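PDB 2GAX: hypothetical protein Atu0240 from Agrobacterium tumefaciens str. C58, which is of unknown function but belongs to the DUF2000 family, which is grouped with, and so probably related to, the PTH2 peptidyl-tRNA hydrolases. Local coordinates for residues A[7-12]-A[66-71]. Sequence-based numbering, arbitrary orientation.
Sequences AVILRD and EALRKI
Leu-68, on helix 65-77, reaches strand 4-11 with both methyls. Its CD1 lies 3.7 Å from Ile-9 CG2 and also approaches the carbonyl oxygen of Ile-9, while its CD2 sits 3.8 Å from the backbone N of Arg-11 and rests against that residue's CB. The fork of the leucine thus spans from Ile-9, which points at the helix, to the backbone and CB of Arg-11. With CG anti to the backbone N (chi1 -166°), Leu-68 extends from the helix toward the sheet and passes alongside Ile-9, the two side chains pointing in opposing senses. One turn further along, packing is looser: Ile-71 CG2 meets Ile-9 CD1 at 4.1 Å. Met-61, Leu-117 and Ala-131 close in on Ile-9, completing a buried apolar layer between this helix and the central strand, whose other face, through Leu-10, meets helix 16-33.

Toward Arg-11 the contact opens to the more exposed, charged end of the strand. Only the base of this side chain is used; its guanidinium leads off to salt bridges with Asp-13 and Glu-87. Within the helix, on its more exposed side, Arg-69 grips Glu-66 side-on, nearly in the guanidinium plane, NE to OE1 at 2.7 Å and NH2 to OE2 at 2.9 Å; NH1 bonds Pro-107 O and Ala-110 O. Since only apolar carbons and backbone meet across the interface, helix and strand are held here by shape and hydrophobic burial, and polar pairing lies outside it.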
ATOM      1  N   ALA A   7      -1.823  -6.006   2.565  1.00 29.19           N
ATOM      2  CA  ALA A   7      -0.388  -5.960   2.633  1.00 28.88           C
ATOM      3  C   ALA A   7       0.132  -4.655   2.062  1.00 28.64           C
ATOM      4  O   ALA A   7      -0.381  -4.152   1.057  1.00 28.23           O
ATOM      5  CB  ALA A   7       0.213  -7.135   1.895  1.00 28.96           C
ATOM      6  N   VAL A   8       1.145  -4.116   2.730  1.00 28.73           N
ATOM      7  CA  VAL A   8       1.875  -2.945   2.265  1.00 29.01           C
ATOM      8  C   VAL A   8       3.322  -3.376   2.026  1.00 28.79           C
ATOM      9  O   VAL A   8       3.925  -3.970   2.907  1.00 29.23           O
ATOM     10  CB  VAL A   8       1.870  -1.843   3.347  1.00 28.86           C
ATOM     11  CG1 VAL A   8       2.762  -0.666   2.931  1.00 29.98           C
ATOM     12  CG2 VAL A   8       0.451  -1.381   3.661  1.00 29.86           C
ATOM     13  N   ILE A   9       3.873  -3.085   0.845  1.00 29.33           N
ATOM     14  CA  ILE A   9       5.273  -3.400   0.525  1.00 29.86           C
ATOM     15  C   ILE A   9       6.061  -2.137   0.159  1.00 30.14           C
ATOM     16  O   ILE A   9       5.754  -1.444  -0.820  1.00 29.65           O
ATOM     17  CB  ILE A   9       5.444  -4.460  -0.621  1.00 30.09           C
ATOM     18  CG1 ILE A   9       4.486  -5.637  -0.480  1.00 30.10           C
ATOM     19  CG2 ILE A   9       6.887  -4.990  -0.676  1.00 29.64           C
ATOM     20  CD1 ILE A   9       3.184  -5.511  -1.288  1.00 31.41           C
ATOM     21  N   LEU A  10       7.103  -1.864   0.942  1.00 30.35           N
ATOM     22  CA  LEU A  10       7.912  -0.663   0.789  1.00 30.30           C
ATOM     23  C   LEU A  10       9.285  -0.981   0.226  1.00 30.90           C
ATOM     24  O   LEU A  10       9.792  -2.086   0.394  1.00 31.51           O
ATOM     25  CB  LEU A  10       8.061   0.024   2.153  1.00 30.77           C
ATOM     26  CG  LEU A  10       6.720   0.398   2.804  1.00 30.05           C
ATOM     27  CD1 LEU A  10       6.917   0.814   4.248  1.00 29.03           C
ATOM     28  CD2 LEU A  10       5.978   1.489   2.001  1.00 30.13           C
ATOM     29  N   ARG A  11       9.885  -0.022  -0.465  1.00 31.04           N
ATOM     30  CA  ARG A  11      11.260  -0.213  -0.928  1.00 31.59           C
ATOM     31  C   ARG A  11      12.167  -0.029   0.292  1.00 32.29           C
ATOM     32  O   ARG A  11      12.055   0.976   0.990  1.00 32.36           O
ATOM     33  CB  ARG A  11      11.609   0.768  -2.054  1.00 31.04           C
ATOM     34  CG  ARG A  11      12.798   0.288  -2.905  1.00 31.21           C
ATOM     35  CD  ARG A  11      13.095   1.245  -4.037  1.00 32.46           C
ATOM     36  NE  ARG A  11      13.671   2.509  -3.571  1.00 31.01           N
ATOM     37  CZ  ARG A  11      13.774   3.600  -4.327  1.00 31.84           C
ATOM     38  NH1 ARG A  11      13.333   3.594  -5.575  1.00 32.72           N
ATOM     39  NH2 ARG A  11      14.304   4.711  -3.838  1.00 32.47           N
ATOM     40  N   ASP A  12      13.055  -0.991   0.563  1.00 33.65           N
ATOM     41  CA  ASP A  12      13.728  -1.014   1.876  1.00 35.36           C
ATOM     42  C   ASP A  12      14.677   0.156   2.109  1.00 35.26           C
ATOM     43  O   ASP A  12      14.931   0.527   3.255  1.00 35.99           O
ATOM     44  CB  ASP A  12      14.427  -2.350   2.159  1.00 36.35           C
ATOM     45  CG  ASP A  12      14.662  -2.585   3.661  1.00 39.80           C
ATOM     46  OD1 ASP A  12      13.939  -1.991   4.515  1.00 40.86           O
ATOM     47  OD2 ASP A  12      15.578  -3.381   3.991  1.00 43.82           O
ATOM     48  N   GLU A  66      14.071  -4.216  -7.691  1.00 36.21           N
ATOM     49  CA  GLU A  66      13.661  -5.173  -8.713  1.00 36.67           C
ATOM     50  C   GLU A  66      12.690  -6.203  -8.186  1.00 36.63           C
ATOM     51  O   GLU A  66      11.833  -6.682  -8.934  1.00 36.74           O
ATOM     52  CB  GLU A  66      14.862  -5.821  -9.416  1.00 37.04           C
ATOM     53  CG  GLU A  66      15.659  -4.815 -10.253  1.00 38.56           C
ATOM     54  CD  GLU A  66      14.771  -3.958 -11.138  1.00 40.61           C
ATOM     55  OE1 GLU A  66      13.994  -4.516 -11.942  1.00 41.57           O
ATOM     56  OE2 GLU A  66      14.843  -2.722 -11.022  1.00 42.15           O
ATOM     57  N   ALA A  67      12.791  -6.521  -6.896  1.00 36.29           N
ATOM     58  CA  ALA A  67      11.801  -7.402  -6.283  1.00 36.27           C
ATOM     59  C   ALA A  67      10.424  -6.726  -6.164  1.00 35.96           C
ATOM     60  O   ALA A  67       9.385  -7.391  -6.303  1.00 36.47           O
ATOM     61  CB  ALA A  67      12.272  -7.907  -4.938  1.00 36.10           C
ATOM     62  N   LEU A  68      10.416  -5.416  -5.919  1.00 35.44           N
ATOM     63  CA  LEU A  68       9.161  -4.667  -5.857  1.00 35.12           C
ATOM     64  C   LEU A  68       8.525  -4.545  -7.244  1.00 34.59           C
ATOM     65  O   LEU A  68       7.305  -4.561  -7.375  1.00 34.38           O
ATOM     66  CB  LEU A  68       9.369  -3.291  -5.197  1.00 35.12           C
ATOM     67  CG  LEU A  68       8.189  -2.425  -4.722  1.00 35.55           C
ATOM     68  CD1 LEU A  68       7.160  -3.207  -3.906  1.00 36.90           C
ATOM     69  CD2 LEU A  68       8.711  -1.271  -3.901  1.00 34.71           C
ATOM     70  N   ARG A  69       9.354  -4.458  -8.277  1.00 34.72           N
ATOM     71  CA  ARG A  69       8.871  -4.476  -9.653  1.00 34.90           C
ATOM     72  C   ARG A  69       8.090  -5.751  -9.992  1.00 35.19           C
ATOM     73  O   ARG A  69       6.992  -5.663 -10.540  1.00 34.99           O
ATOM     74  CB  ARG A  69      10.017  -4.287 -10.654  1.00 34.87           C
ATOM     75  CG  ARG A  69       9.524  -4.180 -12.098  1.00 35.41           C
ATOM     76  CD  ARG A  69      10.654  -4.052 -13.093  1.00 35.07           C
ATOM     77  NE  ARG A  69      11.704  -3.160 -12.608  1.00 36.81           N
ATOM     78  CZ  ARG A  69      11.622  -1.833 -12.599  1.00 36.12           C
ATOM     79  NH1 ARG A  69      10.529  -1.218 -13.053  1.00 34.93           N
ATOM     80  NH2 ARG A  69      12.641  -1.119 -12.133  1.00 34.69           N
ATOM     81  N   LYS A  70       8.639  -6.926  -9.662  1.00 35.14           N
ATOM     82  CA  LYS A  70       7.944  -8.180  -9.972  1.00 35.88           C
ATOM     83  C   LYS A  70       6.629  -8.328  -9.201  1.00 34.84           C
ATOM     84  O   LYS A  70       5.640  -8.800  -9.756  1.00 34.63           O
ATOM     85  CB  LYS A  70       8.846  -9.418  -9.809  1.00 35.96           C
ATOM     86  CG  LYS A  70       9.694  -9.423  -8.557  1.00 39.10           C
ATOM     87  CD  LYS A  70      10.284 -10.822  -8.254  1.00 38.72           C
ATOM     88  CE  LYS A  70      10.803 -10.905  -6.795  1.00 41.48           C
ATOM     89  NZ  LYS A  70       9.823 -10.363  -5.767  1.00 40.29           N
ATOM     90  N   ILE A  71       6.628  -7.904  -7.937  1.00 34.07           N
ATOM     91  CA  ILE A  71       5.415  -7.859  -7.108  1.00 33.71           C
ATOM     92  C   ILE A  71       4.352  -6.985  -7.785  1.00 33.85           C
ATOM     93  O   ILE A  71       3.197  -7.396  -7.939  1.00 33.55           O
ATOM     94  CB  ILE A  71       5.736  -7.372  -5.665  1.00 34.15           C
ATOM     95  CG1 ILE A  71       6.526  -8.457  -4.913  1.00 33.51           C
ATOM     96  CG2 ILE A  71       4.450  -7.033  -4.911  1.00 33.57           C
ATOM     97  CD1 ILE A  71       7.167  -8.018  -3.589  1.00 33.76           C
TER